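PDB 5HUO: nicotinate-nucleotide diphosphorylase (Carboxylating) from Streptococcus pyogenes GA06023, which catalyses the transfer of a phosphoribosyl group from 5-phospho-alpha-D-ribose 1-diphosphate to quinolinate, giving nicotinate mononucleotide, carbon dioxide and diphosphate on the way to NAD(+). Local coordinates for residues V160-K165 and F173-V178. Sequence-based numbering, arbitrary orientation.
With SO4 (sulfate ion), chain J; SO4 (sulfate ion), chain I.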
# COMPACT_ATOMS: atom_id res chain seq x y z
N VAL A 160 33.67 13.62 -8.39
CA VAL A 160 33.38 12.96 -7.13
C VAL A 160 32.03 12.23 -7.17
O VAL A 160 31.00 12.84 -7.35
CB VAL A 160 33.38 13.94 -5.97
CG1 VAL A 160 32.96 13.22 -4.69
CG2 VAL A 160 34.74 14.56 -5.81
N PHE A 161 32.07 10.90 -7.00
CA PHE A 161 30.89 10.02 -7.16
C PHE A 161 30.46 9.41 -5.84
O PHE A 161 31.25 9.25 -4.92
CB PHE A 161 31.18 8.88 -8.09
CG PHE A 161 30.94 9.19 -9.53
CD1 PHE A 161 31.69 10.13 -10.18
CD2 PHE A 161 29.99 8.50 -10.25
CE1 PHE A 161 31.50 10.40 -11.52
CE2 PHE A 161 29.79 8.75 -11.61
CZ PHE A 161 30.54 9.72 -12.25
N ASP A 162 29.18 9.15 -5.75
CA ASP A 162 28.61 8.49 -4.59
C ASP A 162 28.56 6.99 -4.80
O ASP A 162 29.16 6.44 -5.72
CB ASP A 162 27.24 9.07 -4.26
CG ASP A 162 26.29 9.00 -5.41
OD1 ASP A 162 26.40 8.11 -6.27
OD2 ASP A 162 25.40 9.89 -5.48
N THR A 163 27.81 6.31 -3.95
CA THR A 163 27.79 4.82 -3.90
C THR A 163 26.38 4.32 -3.55
O THR A 163 25.42 5.09 -3.51
CB THR A 163 28.75 4.30 -2.80
OG1 THR A 163 28.32 4.76 -1.51
CG2 THR A 163 30.16 4.77 -3.03
N ARG A 164 26.28 3.03 -3.26
CA ARG A 164 25.03 2.44 -2.78
C ARG A 164 24.97 2.38 -1.30
O ARG A 164 24.13 1.71 -0.73
CB ARG A 164 24.83 1.06 -3.36
CG ARG A 164 24.24 1.09 -4.75
CD ARG A 164 24.42 -0.25 -5.48
NE ARG A 164 23.82 -1.38 -4.76
CZ ARG A 164 24.52 -2.40 -4.30
NH1 ARG A 164 25.87 -2.46 -4.43
NH2 ARG A 164 23.91 -3.37 -3.70
N LYS A 165 25.92 3.03 -0.63
CA LYS A 165 25.97 2.99 0.85
C LYS A 165 25.14 4.14 1.35
O LYS A 165 25.66 5.18 1.81
CB LYS A 165 27.39 3.08 1.31
CG LYS A 165 28.20 1.93 0.76
CD LYS A 165 29.54 1.87 1.40
CE LYS A 165 30.39 0.84 0.71
NZ LYS A 165 31.66 0.60 1.49
N PHE A 173 16.90 10.63 -2.62
CA PHE A 173 17.01 11.98 -2.02
C PHE A 173 18.49 12.25 -1.79
O PHE A 173 18.97 13.36 -2.02
CB PHE A 173 16.27 12.10 -0.67
CG PHE A 173 14.77 11.99 -0.75
CD1 PHE A 173 14.15 10.79 -0.80
CD2 PHE A 173 13.98 13.09 -0.70
CE1 PHE A 173 12.77 10.69 -0.87
CE2 PHE A 173 12.61 12.99 -0.80
CZ PHE A 173 11.99 11.79 -0.89
N GLU A 174 19.19 11.26 -1.33
CA GLU A 174 20.62 11.38 -1.05
C GLU A 174 21.40 11.55 -2.34
O GLU A 174 22.28 12.35 -2.45
CB GLU A 174 21.11 10.20 -0.23
CG GLU A 174 20.41 10.17 1.13
CD GLU A 174 20.92 9.10 2.07
OE1 GLU A 174 21.52 8.07 1.60
OE2 GLU A 174 20.74 9.26 3.29
N LYS A 175 21.01 10.82 -3.37
CA LYS A 175 21.68 10.94 -4.67
C LYS A 175 21.53 12.37 -5.14
O LYS A 175 22.43 12.93 -5.76
CB LYS A 175 21.10 9.96 -5.68
CG LYS A 175 21.43 8.50 -5.31
CD LYS A 175 22.68 7.99 -6.02
CE LYS A 175 23.11 6.65 -5.45
NZ LYS A 175 24.26 6.06 -6.18
N TYR A 176 20.34 12.93 -4.93
CA TYR A 176 20.03 14.26 -5.41
C TYR A 176 20.97 15.24 -4.70
O TYR A 176 21.56 16.11 -5.35
CB TYR A 176 18.53 14.60 -5.18
CG TYR A 176 18.19 16.07 -5.34
CD1 TYR A 176 18.17 16.67 -6.60
CD2 TYR A 176 17.93 16.87 -4.22
CE1 TYR A 176 17.90 18.03 -6.75
CE2 TYR A 176 17.61 18.21 -4.38
CZ TYR A 176 17.62 18.78 -5.66
OH TYR A 176 17.39 20.11 -5.80
N ALA A 177 21.04 15.14 -3.38
CA ALA A 177 21.87 16.03 -2.57
C ALA A 177 23.33 16.02 -2.97
O ALA A 177 23.99 17.07 -2.98
CB ALA A 177 21.79 15.62 -1.11
N VAL A 178 23.84 14.86 -3.28
CA VAL A 178 25.17 14.77 -3.85
C VAL A 178 25.31 15.59 -5.17
O VAL A 178 26.31 16.25 -5.39
CB VAL A 178 25.55 13.31 -4.13
CG1 VAL A 178 26.85 13.22 -4.95
CG2 VAL A 178 25.68 12.54 -2.83
S SO4 J . 28.47 0.53 -5.69
O1 SO4 J . 29.83 1.12 -5.68
O2 SO4 J . 27.49 1.52 -6.19
O3 SO4 J . 28.32 -0.66 -6.55
O4 SO4 J . 28.21 0.11 -4.31
S SO4 I . 33.64 3.96 1.80
O1 SO4 I . 34.92 4.57 2.16
O2 SO4 I . 33.20 4.55 0.54
O3 SO4 I . 33.85 2.56 1.48
O4 SO4 I . 32.62 4.08 2.87
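Lys175 NZ, at the end of a side chain reaching out from helix 171-180, is gripped by two acceptors of the loop that follows strand 159-161. It forms a salt bridge with Asp162 OD1 at 3.0 Å, descending on the carboxylate from above its plane, and donates to Thr163 O at 3.1 Å, again from well above the carbonyl plane. Arg187 O takes a further bond from the ammonium, and His186 O a weak one, so the polar end of this buried lysine is well satisfied. A bend at chi2 (-94°) turns the lysine chain toward the loop; beyond it the chain runs straight and crosses the aspartate at about a right angle, with Lys175 CD 3.4 Å from Asp162 OD2. Asp162 OD1 also accepts from the backbone N of His186, which helps fix the carboxylate's rotation. On the helical turn after Lys175, Val178 lays its CG1 methyl 3.7 Å from Asp162 OD2, a nonpolar flank to the carboxylate. The loop leaves the C-terminal end of an outermost strand in the alpha/beta-barrel-like domain of the NadC/ModD family; such barrels carry their active sites at this end of the strands. Thr163 OG1 accepts from Lys165 N in an ST turn. Two sulfates, probably from the crystallisation liquor, lie nearby, consistent with a pocket for substrate phosphates or carboxylates. Lys165 NZ bonds O3 of the chain I ion at 2.9 Å, while Arg164 NH1 makes a weak bond to O4 of the chain J ion, also hydrogen-bonded by Arg187 NH2. Asp49 of the second subunit forms a salt bridge with Arg164 NH2.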